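Local coordinates for protein ribosomal RNA small subunit methyltransferase D (Escherichia coli, PDB 2FPO) that transfers a methyl group from S-adenosylmethionine to N2 of one specific guanine of 16S ribosomal RNA within the assembled 30S particle, at residues T44-L49 against G66-E71; D60-S65 against E138-L143; A88-L93 against V107-A112; L143-G148 against A171-H176; H176-A181 against A185-Q190. All blocks are in the same frame, centred on the assembly; numbering follows the deposited sequence.

Overall arrangement
All five contacts belong to one alpha/beta domain built on a seven-stranded sheet. Interaction 2 involves the loop after strand 57-60, which in class I methyltransferases borders the S-adenosylmethionine site; interactions 1, 3 and 4 touch it, while interaction 5 does not. Interactions 3 and 4 lie with their centres each about 13 Å from it, and Ala112 CB of interaction 3 meets Phe62 CE1 at 3.6 Å. The second segment of interaction 1, 66-71, continues directly from the loop. Interactions 4 and 5 share His176 and strand 173-181. Interactions 3 and 5 sit toward the two outer edges of the sheet, their centres about 26 Å apart.

Interaction 1. Residues T44-L49 against G66-E71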
# COMPACT_ATOMS: atom_id res chain seq x y z
N THR A 44 9.13 8.32 -6.08
CA THR A 44 8.08 9.32 -6.27
C THR A 44 7.02 9.27 -5.15
O THR A 44 6.68 10.31 -4.56
CB THR A 44 7.40 9.14 -7.67
OG1 THR A 44 8.39 9.26 -8.69
CG2 THR A 44 6.31 10.17 -7.91
N LEU A 45 6.51 8.07 -4.84
CA LEU A 45 5.46 7.91 -3.85
C LEU A 45 5.90 8.39 -2.46
O LEU A 45 5.18 9.10 -1.75
CB LEU A 45 5.04 6.43 -3.75
CG LEU A 45 4.03 6.05 -2.66
CD1 LEU A 45 2.76 6.97 -2.68
CD2 LEU A 45 3.64 4.55 -2.79
N PHE A 46 7.10 7.96 -2.07
CA PHE A 46 7.59 8.24 -0.74
C PHE A 46 8.09 9.66 -0.61
O PHE A 46 8.09 10.19 0.50
CB PHE A 46 8.52 7.15 -0.21
CG PHE A 46 7.76 5.90 0.17
CD1 PHE A 46 7.08 5.83 1.40
CD2 PHE A 46 7.65 4.83 -0.74
CE1 PHE A 46 6.35 4.71 1.74
CE2 PHE A 46 6.91 3.70 -0.40
CZ PHE A 46 6.27 3.63 0.84
N ASN A 47 8.45 10.29 -1.72
CA ASN A 47 8.64 11.73 -1.71
C ASN A 47 7.30 12.44 -1.45
O ASN A 47 7.25 13.35 -0.62
CB ASN A 47 9.35 12.22 -2.98
CG ASN A 47 10.80 11.69 -3.11
OD1 ASN A 47 11.33 11.04 -2.21
ND2 ASN A 47 11.43 11.98 -4.26
N TRP A 48 6.22 12.00 -2.11
CA TRP A 48 4.87 12.57 -1.82
C TRP A 48 4.44 12.39 -0.36
O TRP A 48 3.75 13.23 0.21
CB TRP A 48 3.76 11.94 -2.68
CG TRP A 48 3.81 12.18 -4.19
CD1 TRP A 48 4.45 13.19 -4.86
CD2 TRP A 48 3.18 11.38 -5.18
NE1 TRP A 48 4.25 13.06 -6.22
CE2 TRP A 48 3.47 11.96 -6.45
CE3 TRP A 48 2.37 10.24 -5.13
CZ2 TRP A 48 2.97 11.43 -7.65
CZ3 TRP A 48 1.89 9.70 -6.32
CH2 TRP A 48 2.20 10.31 -7.57
N LEU A 49 4.83 11.25 0.23
CA LEU A 49 4.43 10.84 1.58
C LEU A 49 5.37 11.31 2.69
O LEU A 49 5.09 11.10 3.86
CB LEU A 49 4.32 9.31 1.64
CG LEU A 49 3.14 8.70 0.86
CD1 LEU A 49 3.14 7.18 1.00
CD2 LEU A 49 1.80 9.29 1.31
N GLY A 66 6.04 -6.83 -0.68
CA GLY A 66 6.17 -5.98 0.47
C GLY A 66 6.95 -4.71 0.16
O GLY A 66 7.23 -3.93 1.07
N ALA A 67 7.33 -4.49 -1.10
CA ALA A 67 8.08 -3.27 -1.46
C ALA A 67 7.49 -2.01 -0.79
O ALA A 67 8.21 -1.24 -0.14
CB ALA A 67 8.17 -3.09 -2.98
N LEU A 68 6.17 -1.83 -0.90
CA LEU A 68 5.53 -0.63 -0.35
C LEU A 68 5.48 -0.62 1.17
O LEU A 68 5.91 0.35 1.80
CB LEU A 68 4.15 -0.40 -0.96
CG LEU A 68 4.10 -0.19 -2.47
CD1 LEU A 68 2.68 0.11 -2.92
CD2 LEU A 68 5.06 0.95 -2.89
N GLY A 69 4.96 -1.68 1.77
CA GLY A 69 4.88 -1.77 3.24
C GLY A 69 6.24 -1.69 3.93
O GLY A 69 6.38 -1.04 4.96
N LEU A 70 7.23 -2.36 3.35
CA LEU A 70 8.60 -2.38 3.89
C LEU A 70 9.33 -1.05 3.81
O LEU A 70 10.02 -0.62 4.74
CB LEU A 70 9.41 -3.49 3.21
CG LEU A 70 8.95 -4.90 3.61
CD1 LEU A 70 9.69 -5.95 2.79
CD2 LEU A 70 9.18 -5.11 5.09
N GLU A 71 9.18 -0.38 2.69
CA GLU A 71 9.67 0.98 2.55
C GLU A 71 8.97 1.91 3.56
O GLU A 71 9.62 2.77 4.17
CB GLU A 71 9.44 1.39 1.09
CG GLU A 71 10.08 2.64 0.61
CD GLU A 71 11.55 2.50 0.36
OE1 GLU A 71 11.99 1.52 -0.31
OE2 GLU A 71 12.26 3.39 0.85
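Phe46 reaches from helix 39-53 to helix 67-74 and lays its ring against the side chain of Glu71. Glu71 CG stands over one face of the ring, 3.7 Å from the Phe46 centroid and 24° off the normal, a CH-pi contact displaced toward CD2 and CE2. On the opposite face lies CG of the preceding Leu45. Glu71 turns CG away from its own backbone N (chi1 -169°), which brings the methylene over the ring; the chain then bends at chi2 and carries the carboxylate on to other partners. Arg75 and Arg42 each make a salt bridge to it, and the backbone N of Ile17 adds a hydrogen bond to OE1, so the buried charge is well provided for while its aliphatic stem does the packing.

Leu68 meets the same ring from another side. Phe46 CZ comes within 3.4 Å of Leu68 O, approached obliquely, and Phe46 CE2 lies 4.1 Å from Leu68 CD2. That methyl also touches Leu45 CD2 at 3.9 Å, the two leucine side chains running across each other at about a right angle. The axes of segments 44-49 and 67-71 approach to 11.6 Å and cross at -39°, so long side chains bridge them. Beneath, Leu45 and Leu68 both rest on Phe127 of strand 123-128 and Tyr157 of strand 154-161, which places both helices on the same side of the central sheet.

Interaction 2. Residues D60-S65 against E138-L143; sequences DCFAGS and EETINL
Thr140 faces Cys61 and Phe62 with both its branches. Its hydroxyl lies at the edge of the Phe62 ring, in the ring plane, with Thr140 OG1 3.5 Å from Phe62 CZ and 3.9 Å from Phe62 CE2. Its methyl meets the sulfur, Thr140 CG2 lying 4.0 Å from Cys61 SG, and also reaches the rim of the ring, where Thr140 CG2 is 4.2 Å from Phe62 CE2. The ring therefore presents its C-H rim, not a face, to the helix, and the contact involves no hydrogen bond between the segments.

The threonine torsion accounts for much of this arrangement. OG1 sits beside the backbone N (chi1 -63°), from where it hydrogen-bonds back to Leu136 O one helical turn earlier, and this leaves CG2 directed at the cysteine. Cys61 SG also packs on Leu144 CD2 at 4.1 Å, one turn further along the same helix, while Cys61 is tied through its backbone to Phe127. Around Phe62, Pro130, Pro131 and Ala112 line the ring. Farther along the loop, Gly64 N donates to Glu84 OE1, which links it to the end of strand 79-83.

The segment 60-65 is the loop that joins the first parallel strand, 57-60, to helix 67-74, where class I methyltransferases carry their glycine-containing first motif, a position consistent with a part in binding the cofactor. Helix 137-146 flanks it, with Thr140 also packed on Val128 of strand 123-128 and on Leu116 of helix 112-116.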
# COMPACT_ATOMS: atom_id res chain seq x y z
N ASP A 60 -1.45 -2.09 3.51
CA ASP A 60 -1.15 -2.48 2.13
C ASP A 60 -2.12 -3.60 1.72
O ASP A 60 -2.00 -4.74 2.21
CB ASP A 60 0.29 -2.95 2.04
CG ASP A 60 0.84 -2.99 0.61
OD1 ASP A 60 0.07 -3.08 -0.37
OD2 ASP A 60 2.06 -2.96 0.49
N CYS A 61 -3.06 -3.28 0.82
CA CYS A 61 -4.14 -4.20 0.44
C CYS A 61 -3.72 -5.41 -0.39
O CYS A 61 -4.46 -6.41 -0.39
CB CYS A 61 -5.28 -3.47 -0.28
SG CYS A 61 -6.06 -2.21 0.78
N PHE A 62 -2.61 -5.29 -1.12
CA PHE A 62 -2.09 -6.36 -2.00
C PHE A 62 -0.60 -6.21 -1.87
O PHE A 62 0.08 -5.64 -2.76
CB PHE A 62 -2.50 -6.18 -3.50
CG PHE A 62 -3.98 -5.97 -3.70
CD1 PHE A 62 -4.83 -7.05 -3.88
CD2 PHE A 62 -4.52 -4.68 -3.65
CE1 PHE A 62 -6.25 -6.85 -4.00
CE2 PHE A 62 -5.90 -4.45 -3.77
CZ PHE A 62 -6.77 -5.53 -3.97
N ALA A 63 -0.08 -6.69 -0.74
CA ALA A 63 1.31 -6.35 -0.36
C ALA A 63 2.38 -7.00 -1.25
O ALA A 63 3.45 -6.42 -1.41
CB ALA A 63 1.56 -6.65 1.13
N GLY A 64 2.07 -8.16 -1.82
CA GLY A 64 3.00 -8.85 -2.75
C GLY A 64 4.41 -9.03 -2.18
O GLY A 64 4.61 -9.67 -1.12
N SER A 65 5.38 -8.42 -2.84
CA SER A 65 6.79 -8.43 -2.39
C SER A 65 7.01 -7.65 -1.07
O SER A 65 8.03 -7.82 -0.40
CB SER A 65 7.68 -7.87 -3.51
OG SER A 65 7.20 -6.59 -3.88
N GLU A 138 -11.97 -0.67 -8.02
CA GLU A 138 -13.07 0.12 -7.50
C GLU A 138 -13.75 -0.49 -6.28
O GLU A 138 -14.21 0.25 -5.42
CB GLU A 138 -14.12 0.42 -8.57
CG GLU A 138 -13.94 1.79 -9.19
CD GLU A 138 -13.25 1.74 -10.53
OE1 GLU A 138 -12.14 1.15 -10.59
OE2 GLU A 138 -13.82 2.29 -11.51
N GLU A 139 -13.80 -1.83 -6.25
CA GLU A 139 -14.37 -2.62 -5.16
C GLU A 139 -13.61 -2.37 -3.86
O GLU A 139 -14.20 -2.22 -2.79
CB GLU A 139 -14.29 -4.11 -5.47
CG GLU A 139 -15.33 -4.61 -6.49
CD GLU A 139 -14.95 -4.33 -7.96
OE1 GLU A 139 -13.85 -3.79 -8.24
OE2 GLU A 139 -15.77 -4.67 -8.85
N THR A 140 -12.29 -2.36 -3.97
CA THR A 140 -11.39 -2.15 -2.83
C THR A 140 -11.57 -0.74 -2.29
O THR A 140 -11.73 -0.53 -1.10
CB THR A 140 -9.89 -2.40 -3.23
OG1 THR A 140 -9.73 -3.77 -3.62
CG2 THR A 140 -8.95 -2.14 -2.04
N ILE A 141 -11.55 0.22 -3.20
CA ILE A 141 -11.81 1.62 -2.89
C ILE A 141 -13.13 1.84 -2.12
O ILE A 141 -13.17 2.58 -1.13
CB ILE A 141 -11.79 2.45 -4.18
CG1 ILE A 141 -10.32 2.70 -4.60
CG2 ILE A 141 -12.64 3.78 -4.05
CD1 ILE A 141 -10.15 3.16 -6.07
N ASN A 142 -14.19 1.16 -2.53
CA ASN A 142 -15.49 1.33 -1.84
C ASN A 142 -15.51 0.67 -0.48
O ASN A 142 -16.11 1.19 0.45
CB ASN A 142 -16.64 0.82 -2.68
CG ASN A 142 -16.96 1.72 -3.84
OD1 ASN A 142 -17.38 1.26 -4.90
ND2 ASN A 142 -16.79 3.02 -3.66
N LEU A 143 -14.87 -0.50 -0.37
CA LEU A 143 -14.78 -1.19 0.92
C LEU A 143 -13.97 -0.38 1.92
O LEU A 143 -14.36 -0.28 3.07
CB LEU A 143 -14.19 -2.59 0.76
CG LEU A 143 -15.14 -3.58 0.05
CD1 LEU A 143 -14.32 -4.68 -0.58
CD2 LEU A 143 -16.21 -4.15 0.96

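Interaction 3. Residues A88-L93 against V107-A112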
# COMPACT_ATOMS: atom_id res chain seq x y z
N ALA A 88 2.49 -18.53 -0.20
CA ALA A 88 3.95 -18.54 -0.32
C ALA A 88 4.57 -17.12 -0.17
O ALA A 88 5.59 -16.93 0.50
CB ALA A 88 4.36 -19.19 -1.62
N VAL A 89 3.93 -16.13 -0.80
CA VAL A 89 4.38 -14.76 -0.77
C VAL A 89 4.17 -14.15 0.63
O VAL A 89 5.09 -13.50 1.14
CB VAL A 89 3.64 -13.93 -1.89
CG1 VAL A 89 3.94 -12.45 -1.75
CG2 VAL A 89 4.07 -14.44 -3.29
N SER A 90 3.01 -14.40 1.26
CA SER A 90 2.73 -13.95 2.64
C SER A 90 3.79 -14.50 3.61
O SER A 90 4.27 -13.80 4.49
CB SER A 90 1.35 -14.41 3.17
OG SER A 90 0.30 -14.21 2.26
N GLN A 91 4.15 -15.78 3.44
CA GLN A 91 5.20 -16.43 4.27
C GLN A 91 6.59 -15.77 4.16
O GLN A 91 7.29 -15.61 5.17
CB GLN A 91 5.30 -17.94 3.95
CG GLN A 91 4.10 -18.80 4.44
CD GLN A 91 4.20 -20.29 4.06
OE1 GLN A 91 5.05 -20.71 3.24
NE2 GLN A 91 3.31 -21.11 4.64
N GLN A 92 7.00 -15.40 2.93
CA GLN A 92 8.31 -14.78 2.71
C GLN A 92 8.33 -13.37 3.28
O GLN A 92 9.32 -12.94 3.88
CB GLN A 92 8.66 -14.74 1.22
CG GLN A 92 10.08 -14.14 0.91
CD GLN A 92 11.21 -14.93 1.52
OE1 GLN A 92 11.35 -16.13 1.26
NE2 GLN A 92 12.03 -14.28 2.36
N LEU A 93 7.21 -12.68 3.12
CA LEU A 93 7.04 -11.39 3.74
C LEU A 93 7.30 -11.46 5.26
O LEU A 93 8.03 -10.63 5.79
CB LEU A 93 5.62 -10.89 3.45
CG LEU A 93 5.33 -9.42 3.68
CD1 LEU A 93 6.55 -8.49 3.33
CD2 LEU A 93 4.11 -9.07 2.86
N VAL A 107 1.17 -9.61 8.96
CA VAL A 107 0.86 -10.04 7.62
C VAL A 107 -0.36 -10.88 7.77
O VAL A 107 -0.39 -11.83 8.59
CB VAL A 107 2.00 -10.90 7.02
CG1 VAL A 107 1.60 -11.47 5.66
CG2 VAL A 107 3.33 -10.07 6.94
N VAL A 108 -1.35 -10.59 6.96
CA VAL A 108 -2.56 -11.37 6.93
C VAL A 108 -2.68 -12.04 5.54
O VAL A 108 -2.67 -11.37 4.50
CB VAL A 108 -3.81 -10.48 7.20
CG1 VAL A 108 -5.08 -11.28 7.08
CG2 VAL A 108 -3.75 -9.74 8.59
N ASN A 109 -2.82 -13.36 5.56
CA ASN A 109 -2.88 -14.14 4.31
C ASN A 109 -4.34 -14.17 3.91
O ASN A 109 -5.08 -15.05 4.32
CB ASN A 109 -2.32 -15.55 4.52
CG ASN A 109 -2.34 -16.39 3.22
OD1 ASN A 109 -2.52 -15.87 2.10
ND2 ASN A 109 -2.15 -17.69 3.38
N SER A 110 -4.77 -13.19 3.13
CA SER A 110 -6.19 -13.10 2.75
C SER A 110 -6.27 -12.37 1.44
O SER A 110 -5.41 -11.51 1.13
CB SER A 110 -6.99 -12.31 3.82
OG SER A 110 -8.35 -12.10 3.38
N ASN A 111 -7.28 -12.66 0.66
CA ASN A 111 -7.65 -11.74 -0.41
C ASN A 111 -8.25 -10.45 0.18
O ASN A 111 -8.82 -10.46 1.29
CB ASN A 111 -8.60 -12.43 -1.41
CG ASN A 111 -9.98 -12.69 -0.83
OD1 ASN A 111 -10.88 -11.89 -1.00
ND2 ASN A 111 -10.13 -13.78 -0.09
N ALA A 112 -8.13 -9.34 -0.55
CA ALA A 112 -8.57 -8.04 -0.04
C ALA A 112 -10.07 -7.88 0.11
O ALA A 112 -10.52 -7.21 1.03
CB ALA A 112 -8.00 -6.91 -0.90
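Val107 holds its two methyls apart so that each finds a different helix residue: CG1 is anti to the backbone N (chi1 174°) and turns to Ser90, while CG2, beside that N, turns to Leu93. Leu93 in turn keeps CG anti to its own N (chi1 -164°), which brings the branch point down onto the strand. This is packing inside a beta-alpha-beta crossover, in which helix 87-99 connects the parallel neighbours 79-83 and 105-108 of the Rossmann-like sheet.

Leu93 CG and Val107 CG2 are 3.9 Å apart, the two side chains meeting at a slant. Toward the start of the helix, Val107 CG1 nestles against the backbone, 3.7 Å from Ser90 O, and also lies 3.9 Å from Ser90 CB. Ile94 and Leu97 of the same helix also pack on Val107. The next residue, Val108, faces the other side of the sheet and packs on Phe115 of helix 112-116, while its backbone is hydrogen-bonded to Leu82 and Glu84.

Ser90 and Asn109 are the nearest CA pair of the two segments, 5.9 Å apart, and their CB atoms touch at 4.1 Å. In the conformer given here, Ser90 OG is hydrogen-bonded to Asp86 O. Asn109 is the centre of an inverse gamma turn, which leads the chain from strand 105-108 toward helix 112-116. Asn111 takes the N-cap position of that helix, its OD1 accepting from Ser114 N, and just before it Ser110 OG donates to Asn111 O at 2.7 Å.

Interaction 4. Residues L143-G148 against A171-H176; sequences LLEDNG and ANWSLH
Glu145 offers one carboxylate oxygen to Trp173 and the other to Asn172, with neither flat group lying in the carboxylate plane. The indole is turned 74° from the carboxylate and the Asn172 amide 85°. Trp173 NE1 donates within its own ring plane to Glu145 OE1 at 2.9 Å, on the anti side of that oxygen but tilted out of the carboxylate plane. Asn172 ND2 likewise donates close to its amide plane, but meets Glu145 OE2 from well above the carboxylate plane, at 3.1 Å. A bend at chi2 (59°) in the glutamate chain lifts the carboxylate to where both N-H groups can be used, and the two bonds together restrict its rotation.

The charge has a further partner: Arg191 NE forms a salt bridge with Glu145 OE1. Asn172 ND2 donates to Glu192 O as well, so its amide links the glutamate to the backbone just past strand 184-191. Trp173 CZ2 runs on to lie 3.9 Å from Ile141 O, one turn back on the helix.

These bonds join the last turn of helix 137-146 to the start of edge strand 173-181 and the residue just before it, with Leu150 of strand 150-151 packed against both Glu145 and Trp173, and Arg191 reaching in from strand 184-191.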
# COMPACT_ATOMS: atom_id res chain seq x y z
N LEU A 143 -14.87 -0.50 -0.37
CA LEU A 143 -14.78 -1.19 0.92
C LEU A 143 -13.97 -0.38 1.92
O LEU A 143 -14.36 -0.28 3.07
CB LEU A 143 -14.19 -2.59 0.76
CG LEU A 143 -15.14 -3.58 0.05
CD1 LEU A 143 -14.32 -4.68 -0.58
CD2 LEU A 143 -16.21 -4.15 0.96
N LEU A 144 -12.84 0.19 1.46
CA LEU A 144 -12.01 1.07 2.32
C LEU A 144 -12.82 2.20 2.90
O LEU A 144 -12.82 2.44 4.11
CB LEU A 144 -10.76 1.62 1.56
CG LEU A 144 -9.66 0.60 1.22
CD1 LEU A 144 -8.61 1.28 0.30
CD2 LEU A 144 -9.02 0.09 2.54
N GLU A 145 -13.54 2.90 2.03
CA GLU A 145 -14.41 4.00 2.46
C GLU A 145 -15.61 3.57 3.33
O GLU A 145 -16.00 4.31 4.22
CB GLU A 145 -14.91 4.76 1.23
CG GLU A 145 -15.85 5.96 1.51
CD GLU A 145 -15.22 7.02 2.40
OE1 GLU A 145 -14.00 7.27 2.27
OE2 GLU A 145 -15.96 7.63 3.22
N ASP A 146 -16.21 2.41 3.05
CA ASP A 146 -17.48 2.06 3.69
C ASP A 146 -17.31 1.35 5.03
O ASP A 146 -18.21 1.38 5.85
CB ASP A 146 -18.34 1.17 2.80
CG ASP A 146 -18.78 1.86 1.54
OD1 ASP A 146 -18.68 3.10 1.42
OD2 ASP A 146 -19.23 1.13 0.64
N ASN A 147 -16.15 0.73 5.24
CA ASN A 147 -15.96 -0.11 6.41
C ASN A 147 -14.99 0.44 7.47
O ASN A 147 -14.54 -0.29 8.35
CB ASN A 147 -15.60 -1.55 5.96
CG ASN A 147 -16.77 -2.21 5.24
OD1 ASN A 147 -17.91 -1.85 5.46
ND2 ASN A 147 -16.48 -3.16 4.37
N GLY A 148 -14.70 1.74 7.41
CA GLY A 148 -13.94 2.40 8.47
C GLY A 148 -12.44 2.17 8.42
O GLY A 148 -11.75 2.32 9.43
N ALA A 171 -17.26 10.60 -3.32
CA ALA A 171 -17.31 12.04 -3.48
C ALA A 171 -16.39 12.79 -2.52
O ALA A 171 -15.90 13.87 -2.84
CB ALA A 171 -18.77 12.53 -3.33
N ASN A 172 -16.14 12.22 -1.34
CA ASN A 172 -15.21 12.83 -0.38
C ASN A 172 -13.73 12.50 -0.61
O ASN A 172 -12.87 12.86 0.22
CB ASN A 172 -15.61 12.48 1.06
CG ASN A 172 -15.61 10.98 1.34
OD1 ASN A 172 -15.86 10.16 0.44
ND2 ASN A 172 -15.35 10.61 2.57
N TRP A 173 -13.42 11.83 -1.72
CA TRP A 173 -12.01 11.62 -2.14
C TRP A 173 -11.65 12.61 -3.23
O TRP A 173 -12.36 12.75 -4.23
CB TRP A 173 -11.82 10.22 -2.73
CG TRP A 173 -11.87 9.07 -1.80
CD1 TRP A 173 -12.68 8.92 -0.70
CD2 TRP A 173 -11.12 7.86 -1.92
NE1 TRP A 173 -12.46 7.68 -0.12
CE2 TRP A 173 -11.51 7.01 -0.85
CE3 TRP A 173 -10.16 7.39 -2.84
CZ2 TRP A 173 -10.97 5.74 -0.67
CZ3 TRP A 173 -9.61 6.11 -2.64
CH2 TRP A 173 -10.02 5.31 -1.57
N SER A 174 -10.51 13.27 -3.07
CA SER A 174 -10.03 14.13 -4.15
C SER A 174 -8.65 13.69 -4.60
O SER A 174 -7.82 13.24 -3.78
CB SER A 174 -10.02 15.60 -3.71
OG SER A 174 -9.10 15.75 -2.63
N LEU A 175 -8.40 13.79 -5.90
CA LEU A 175 -7.08 13.54 -6.47
C LEU A 175 -6.06 14.51 -5.87
O LEU A 175 -6.22 15.72 -5.96
CB LEU A 175 -7.10 13.61 -8.00
CG LEU A 175 -5.84 13.14 -8.75
CD1 LEU A 175 -5.44 11.67 -8.39
CD2 LEU A 175 -6.08 13.25 -10.23
N HIS A 176 -5.04 13.96 -5.21
CA HIS A 176 -4.07 14.76 -4.44
C HIS A 176 -2.72 14.91 -5.15
O HIS A 176 -2.17 16.01 -5.18
CB HIS A 176 -3.89 14.18 -3.03
CG HIS A 176 -3.23 15.12 -2.08
ND1 HIS A 176 -3.78 16.34 -1.74
CD2 HIS A 176 -2.05 15.03 -1.40
CE1 HIS A 176 -2.97 16.97 -0.90
NE2 HIS A 176 -1.92 16.19 -0.67

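Interaction 5. Residues H176-A181 against A185-Q190; sequences HREKVA and AYRLYQ
His176 and Arg177 both present their backbone N-H to the same carbonyl, Leu188 O, at 2.6 Å from His176 N and 3.0 Å from Arg177 N, a classic beta bulge. The helix-like psi of His176 (-47°) turns its side chain to the side where Arg177 also points. Its imidazole then lies between two neighbours: Arg177 NH1 stands over the ring centre, and the Gln190 amide covers the opposite face, off toward the rim. Arg177 NH1 is fixed there by a 2.8 Å bond to His176 O.

From the bulge onward the register is regular. Arg177 with Leu188, itself part of the bulge, and Lys179 with Tyr186 are hydrogen-bonded pairs, and between them Glu178 faces Arg187 in a non-hydrogen-bonded one. Glu178 and Arg187 run side by side in the same direction. Glu178 OE2 uses its anti lone pair to take Arg187 NE at 2.6 Å, near the guanidinium plane, in a salt bridge; NH2 adds a weak bond to the same oxygen. On the other face, Arg177, Lys179 and Leu188 pack against Trp48 of helix 39-53, while the edge of the Tyr186 ring brings CD2 to 3.3 Å from Lys179 O.

Strands 173-181 and 184-191 form an antiparallel hairpin, and 184-191 also runs antiparallel to 154-161. Only 184-191 is reversed, inserted between 154-161 and 173-181, which gives the 3-2-1-4-5-7-6 strand order of the class I methyltransferase fold.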
# COMPACT_ATOMS: atom_id res chain seq x y z
N HIS A 176 -5.04 13.96 -5.21
CA HIS A 176 -4.07 14.76 -4.44
C HIS A 176 -2.72 14.91 -5.15
O HIS A 176 -2.17 16.01 -5.18
CB HIS A 176 -3.89 14.18 -3.03
CG HIS A 176 -3.23 15.12 -2.08
ND1 HIS A 176 -3.78 16.34 -1.74
CD2 HIS A 176 -2.05 15.03 -1.40
CE1 HIS A 176 -2.97 16.97 -0.90
NE2 HIS A 176 -1.92 16.19 -0.67
N ARG A 177 -2.18 13.79 -5.65
CA ARG A 177 -0.98 13.77 -6.51
C ARG A 177 -1.22 12.82 -7.68
O ARG A 177 -1.98 11.87 -7.56
CB ARG A 177 0.27 13.27 -5.76
CG ARG A 177 0.66 14.06 -4.50
CD ARG A 177 1.17 15.46 -4.83
NE ARG A 177 1.52 16.20 -3.62
CZ ARG A 177 0.77 17.15 -3.05
NH1 ARG A 177 -0.41 17.47 -3.58
NH2 ARG A 177 1.19 17.78 -1.95
N GLU A 178 -0.54 13.06 -8.79
CA GLU A 178 -0.59 12.18 -9.95
C GLU A 178 0.70 12.20 -10.79
O GLU A 178 1.24 13.25 -11.05
CB GLU A 178 -1.79 12.51 -10.85
CG GLU A 178 -1.98 11.49 -11.98
CD GLU A 178 -3.08 11.86 -12.95
OE1 GLU A 178 -2.93 12.87 -13.65
OE2 GLU A 178 -4.08 11.12 -13.04
N LYS A 179 1.17 11.03 -11.19
CA LYS A 179 2.27 10.93 -12.13
C LYS A 179 1.92 9.88 -13.16
O LYS A 179 1.49 8.77 -12.83
CB LYS A 179 3.57 10.51 -11.43
CG LYS A 179 4.77 10.41 -12.37
CD LYS A 179 6.02 9.94 -11.65
CE LYS A 179 7.26 10.22 -12.50
NZ LYS A 179 8.56 9.97 -11.78
N VAL A 180 2.09 10.22 -14.43
CA VAL A 180 1.95 9.25 -15.50
C VAL A 180 3.33 8.93 -16.07
O VAL A 180 4.07 9.83 -16.45
CB VAL A 180 0.95 9.73 -16.58
CG1 VAL A 180 0.85 8.72 -17.71
CG2 VAL A 180 -0.43 9.94 -15.95
N ALA A 181 3.67 7.65 -16.06
CA ALA A 181 4.92 7.17 -16.65
C ALA A 181 4.67 5.86 -17.37
O ALA A 181 4.23 4.87 -16.77
CB ALA A 181 6.00 7.01 -15.59
N ALA A 185 -0.69 5.11 -14.59
CA ALA A 185 -1.00 6.30 -13.81
C ALA A 185 -0.85 5.99 -12.33
O ALA A 185 -1.46 5.06 -11.81
CB ALA A 185 -2.39 6.82 -14.13
N TYR A 186 0.01 6.76 -11.68
CA TYR A 186 0.28 6.61 -10.25
C TYR A 186 -0.40 7.77 -9.55
O TYR A 186 -0.09 8.92 -9.83
CB TYR A 186 1.79 6.64 -10.00
CG TYR A 186 2.54 5.61 -10.82
CD1 TYR A 186 2.73 4.31 -10.33
CD2 TYR A 186 3.06 5.94 -12.07
CE1 TYR A 186 3.41 3.38 -11.08
CE2 TYR A 186 3.75 5.00 -12.82
CZ TYR A 186 3.92 3.72 -12.30
OH TYR A 186 4.57 2.77 -13.03
N ARG A 187 -1.34 7.48 -8.66
CA ARG A 187 -2.16 8.54 -8.06
C ARG A 187 -2.21 8.44 -6.52
O ARG A 187 -2.11 7.36 -5.95
CB ARG A 187 -3.57 8.50 -8.63
CG ARG A 187 -3.64 8.74 -10.13
CD ARG A 187 -5.07 8.60 -10.65
NE ARG A 187 -5.12 8.93 -12.06
CZ ARG A 187 -5.36 8.06 -13.03
NH1 ARG A 187 -5.60 6.80 -12.75
NH2 ARG A 187 -5.39 8.47 -14.29
N LEU A 188 -2.40 9.58 -5.88
CA LEU A 188 -2.62 9.66 -4.45
C LEU A 188 -3.87 10.49 -4.22
O LEU A 188 -3.97 11.62 -4.71
CB LEU A 188 -1.39 10.26 -3.77
CG LEU A 188 -1.29 10.16 -2.24
CD1 LEU A 188 -1.19 8.71 -1.75
CD2 LEU A 188 -0.09 10.98 -1.79
N TYR A 189 -4.85 9.89 -3.54
CA TYR A 189 -6.10 10.53 -3.21
C TYR A 189 -6.06 10.93 -1.76
O TYR A 189 -5.47 10.24 -0.94
CB TYR A 189 -7.31 9.61 -3.45
CG TYR A 189 -7.57 9.37 -4.91
CD1 TYR A 189 -8.47 10.16 -5.63
CD2 TYR A 189 -6.90 8.34 -5.59
CE1 TYR A 189 -8.70 9.93 -6.98
CE2 TYR A 189 -7.12 8.11 -6.93
CZ TYR A 189 -8.01 8.91 -7.63
OH TYR A 189 -8.20 8.65 -8.96
N GLN A 190 -6.67 12.07 -1.46
CA GLN A 190 -6.88 12.48 -0.09
C GLN A 190 -8.37 12.44 0.26
O GLN A 190 -9.23 12.97 -0.47
CB GLN A 190 -6.33 13.88 0.17
CG GLN A 190 -6.35 14.23 1.65
CD GLN A 190 -5.40 15.34 2.01
OE1 GLN A 190 -4.44 15.13 2.75
NE2 GLN A 190 -5.65 16.54 1.49